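Local coordinates for TetR family transcriptional regulator (Chloroflexus aurantiacus, PDB 3NRG), which probably binds DNA at regulatory sites as a TetR-family transcription factor and so controls the expression of target genes, at residues 24-29 against 59-64. Residues are numbered along the deposited sequence; the frame is centred on the assembly and turned at random.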
ATOM      1  N   ASP A  24     -12.284  -5.881  -5.408  1.00 31.35           N
ATOM      2  CA  ASP A  24     -13.405  -5.266  -4.695  1.00 31.77           C
ATOM      3  C   ASP A  24     -13.801  -6.070  -3.455  1.00 37.22           C
ATOM      4  O   ASP A  24     -13.899  -5.500  -2.374  1.00 37.37           O
ATOM      5  CB  ASP A  24     -14.621  -5.087  -5.627  1.00 34.59           C
ATOM      6  CG  ASP A  24     -14.544  -3.877  -6.539  1.00 44.79           C
ATOM      7  OD1 ASP A  24     -14.017  -2.830  -6.094  1.00 43.93           O
ATOM      8  OD2 ASP A  24     -15.111  -3.937  -7.652  1.00 52.42           O
ATOM      9  N   GLU A  25     -13.971  -7.404  -3.604  1.00 34.18           N
ATOM     10  CA  GLU A  25     -14.365  -8.303  -2.512  1.00 34.53           C
ATOM     11  C   GLU A  25     -13.352  -8.323  -1.348  1.00 38.65           C
ATOM     12  O   GLU A  25     -13.754  -8.251  -0.187  1.00 38.35           O
ATOM     13  CB  GLU A  25     -14.616  -9.731  -3.053  1.00 36.35           C
ATOM     14  CG  GLU A  25     -15.149 -10.716  -2.017  1.00 43.68           C
ATOM     15  CD  GLU A  25     -16.576 -10.497  -1.540  1.00 55.54           C
ATOM     16  OE1 GLU A  25     -17.324  -9.742  -2.203  1.00 52.66           O
ATOM     17  OE2 GLU A  25     -16.959 -11.123  -0.523  1.00 35.64           O
ATOM     18  N   PHE A  26     -12.052  -8.435  -1.657  1.00 35.67           N
ATOM     19  CA  PHE A  26     -11.016  -8.486  -0.626  1.00 35.85           C
ATOM     20  C   PHE A  26     -10.698  -7.112   0.010  1.00 42.25           C
ATOM     21  O   PHE A  26     -10.197  -7.068   1.135  1.00 42.78           O
ATOM     22  CB  PHE A  26      -9.744  -9.177  -1.141  1.00 36.91           C
ATOM     23  CG  PHE A  26      -9.807 -10.687  -1.092  1.00 39.13           C
ATOM     24  CD1 PHE A  26     -10.138 -11.423  -2.224  1.00 42.32           C
ATOM     25  CD2 PHE A  26      -9.536 -11.374   0.086  1.00 41.69           C
ATOM     26  CE1 PHE A  26     -10.176 -12.820  -2.185  1.00 43.83           C
ATOM     27  CE2 PHE A  26      -9.604 -12.771   0.130  1.00 45.29           C
ATOM     28  CZ  PHE A  26      -9.915 -13.484  -1.009  1.00 43.62           C
ATOM     29  N   ALA A  27     -11.012  -6.003  -0.688  1.00 39.08           N
ATOM     30  CA  ALA A  27     -10.780  -4.661  -0.148  1.00 38.67           C
ATOM     31  C   ALA A  27     -11.980  -4.162   0.674  1.00 43.58           C
ATOM     32  O   ALA A  27     -11.790  -3.465   1.677  1.00 43.02           O
ATOM     33  CB  ALA A  27     -10.475  -3.687  -1.272  1.00 38.89           C
ATOM     34  N   GLN A  28     -13.214  -4.518   0.247  1.00 41.01           N
ATOM     35  CA  GLN A  28     -14.451  -4.091   0.915  1.00 41.77           C
ATOM     36  C   GLN A  28     -14.811  -4.963   2.129  1.00 47.83           C
ATOM     37  O   GLN A  28     -15.650  -4.560   2.940  1.00 48.66           O
ATOM     38  CB  GLN A  28     -15.624  -4.061  -0.078  1.00 43.61           C
ATOM     39  CG  GLN A  28     -15.509  -2.977  -1.149  1.00 56.36           C
ATOM     40  CD  GLN A  28     -16.538  -3.139  -2.256  1.00 72.90           C
ATOM     41  OE1 GLN A  28     -17.549  -3.847  -2.119  1.00 66.13           O
ATOM     42  NE2 GLN A  28     -16.311  -2.469  -3.373  1.00 66.03           N
ATOM     43  N   ASN A  29     -14.204  -6.165   2.242  1.00 44.71           N
ATOM     44  CA  ASN A  29     -14.526  -7.101   3.325  1.00 45.59           C
ATOM     45  C   ASN A  29     -13.279  -7.675   3.997  1.00 50.69           C
ATOM     46  O   ASN A  29     -12.225  -7.790   3.362  1.00 50.03           O
ATOM     47  CB  ASN A  29     -15.398  -8.259   2.793  1.00 44.71           C
ATOM     48  CG  ASN A  29     -16.692  -7.824   2.167  1.00 59.40           C
ATOM     49  OD1 ASN A  29     -17.689  -7.583   2.851  1.00 61.86           O
ATOM     50  ND2 ASN A  29     -16.714  -7.748   0.846  1.00 42.96           N
ATOM     51  N   ASP A  59      -4.875 -19.167  -1.286  1.00 40.07           N
ATOM     52  CA  ASP A  59      -4.087 -19.003  -2.514  1.00 39.45           C
ATOM     53  C   ASP A  59      -4.486 -17.748  -3.279  1.00 42.06           C
ATOM     54  O   ASP A  59      -3.616 -17.058  -3.828  1.00 41.36           O
ATOM     55  CB  ASP A  59      -4.207 -20.246  -3.414  1.00 42.52           C
ATOM     56  CG  ASP A  59      -3.496 -21.482  -2.879  1.00 53.72           C
ATOM     57  OD1 ASP A  59      -2.938 -21.412  -1.755  1.00 53.83           O
ATOM     58  OD2 ASP A  59      -3.487 -22.513  -3.587  1.00 60.71           O
ATOM     59  N   CYS A  60      -5.800 -17.426  -3.283  1.00 37.59           N
ATOM     60  CA  CYS A  60      -6.321 -16.227  -3.942  1.00 36.10           C
ATOM     61  C   CYS A  60      -5.837 -14.956  -3.233  1.00 38.74           C
ATOM     62  O   CYS A  60      -5.411 -14.013  -3.895  1.00 37.40           O
ATOM     63  CB  CYS A  60      -7.843 -16.277  -4.031  1.00 36.49           C
ATOM     64  SG  CYS A  60      -8.570 -14.953  -5.023  1.00 39.57           S
ATOM     65  N   TYR A  61      -5.859 -14.957  -1.886  1.00 35.77           N
ATOM     66  CA  TYR A  61      -5.389 -13.833  -1.079  1.00 35.33           C
ATOM     67  C   TYR A  61      -3.884 -13.588  -1.262  1.00 39.23           C
ATOM     68  O   TYR A  61      -3.461 -12.434  -1.362  1.00 37.77           O
ATOM     69  CB  TYR A  61      -5.723 -14.051   0.404  1.00 37.17           C
ATOM     70  CG  TYR A  61      -5.332 -12.882   1.282  1.00 38.60           C
ATOM     71  CD1 TYR A  61      -6.100 -11.721   1.313  1.00 39.91           C
ATOM     72  CD2 TYR A  61      -4.193 -12.935   2.082  1.00 39.90           C
ATOM     73  CE1 TYR A  61      -5.738 -10.637   2.108  1.00 41.16           C
ATOM     74  CE2 TYR A  61      -3.825 -11.860   2.888  1.00 40.58           C
ATOM     75  CZ  TYR A  61      -4.600 -10.708   2.895  1.00 48.68           C
ATOM     76  OH  TYR A  61      -4.249  -9.639   3.681  1.00 47.05           O
ATOM     77  N   LEU A  62      -3.083 -14.672  -1.306  1.00 37.34           N
ATOM     78  CA  LEU A  62      -1.633 -14.591  -1.517  1.00 37.83           C
ATOM     79  C   LEU A  62      -1.311 -13.983  -2.876  1.00 42.74           C
ATOM     80  O   LEU A  62      -0.377 -13.185  -2.984  1.00 42.65           O
ATOM     81  CB  LEU A  62      -0.990 -15.984  -1.402  1.00 39.29           C
ATOM     82  CG  LEU A  62      -0.301 -16.305  -0.076  1.00 45.32           C
ATOM     83  CD1 LEU A  62      -1.317 -16.544   1.038  1.00 46.07           C
ATOM     84  CD2 LEU A  62       0.587 -17.522  -0.213  1.00 49.77           C
ATOM     85  N   TYR A  63      -2.086 -14.361  -3.920  1.00 39.27           N
ATOM     86  CA  TYR A  63      -1.922 -13.832  -5.277  1.00 38.41           C
ATOM     87  C   TYR A  63      -2.165 -12.309  -5.299  1.00 41.62           C
ATOM     88  O   TYR A  63      -1.397 -11.572  -5.919  1.00 41.82           O
ATOM     89  CB  TYR A  63      -2.875 -14.562  -6.255  1.00 39.59           C
ATOM     90  CG  TYR A  63      -2.987 -13.914  -7.621  1.00 40.51           C
ATOM     91  CD1 TYR A  63      -1.979 -14.060  -8.570  1.00 42.79           C
ATOM     92  CD2 TYR A  63      -4.126 -13.203  -7.985  1.00 40.87           C
ATOM     93  CE1 TYR A  63      -2.080 -13.474  -9.832  1.00 43.44           C
ATOM     94  CE2 TYR A  63      -4.239 -12.610  -9.244  1.00 41.87           C
ATOM     95  CZ  TYR A  63      -3.215 -12.755 -10.168  1.00 49.45           C
ATOM     96  OH  TYR A  63      -3.325 -12.186 -11.413  1.00 51.43           O
ATOM     97  N   LEU A  64      -3.213 -11.849  -4.596  1.00 36.54           N
ATOM     98  CA  LEU A  64      -3.559 -10.434  -4.521  1.00 35.05           C
ATOM     99  C   LEU A  64      -2.514  -9.625  -3.732  1.00 40.09           C
ATOM    100  O   LEU A  64      -2.217  -8.484  -4.103  1.00 39.95           O
ATOM    101  CB  LEU A  64      -4.959 -10.253  -3.913  1.00 34.46           C
ATOM    102  CG  LEU A  64      -6.126 -10.866  -4.700  1.00 37.97           C
ATOM    103  CD1 LEU A  64      -7.369 -10.829  -3.903  1.00 37.66           C
ATOM    104  CD2 LEU A  64      -6.340 -10.157  -6.032  1.00 38.54           C
TER
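The ring of F26 is a single knob pressed into a hollow formed by C60, Y61 and L64, where helix 12-28 of a TetR-type DNA-binding domain meets the long helix that follows its helix-turn-helix (57-78). The axes of the segments 24-28 and 59-64 run almost perpendicular, at 87°, and stay 11.5 Å apart at their closest, so side chains must span the gap; F26 makes every contact from its side. L64 forms one wall: its CD1 methyl lies obliquely along the CG-CD1-CE1 flank of the ring, 3.7 Å from F26 CG, the two side chains crossing at about a right angle. Y61 forms another, its CG anti to the backbone N (chi1 -177°), presenting the CD1 edge of its ring 3.7 Å from F26 CD2. Those two rings meet obliquely, planes at 46° and centroids 5.8 Å apart. I111 of helix 106-114 touches both F26 and Y61. With an alanine in place of F26, the hollow would probably lose its filler, leaving C60, Y61 and L64 without the ring they share. Toward the far end of the ring, C60 SG makes an oblique sulfur-aromatic contact, 3.9 Å from F26 CE1.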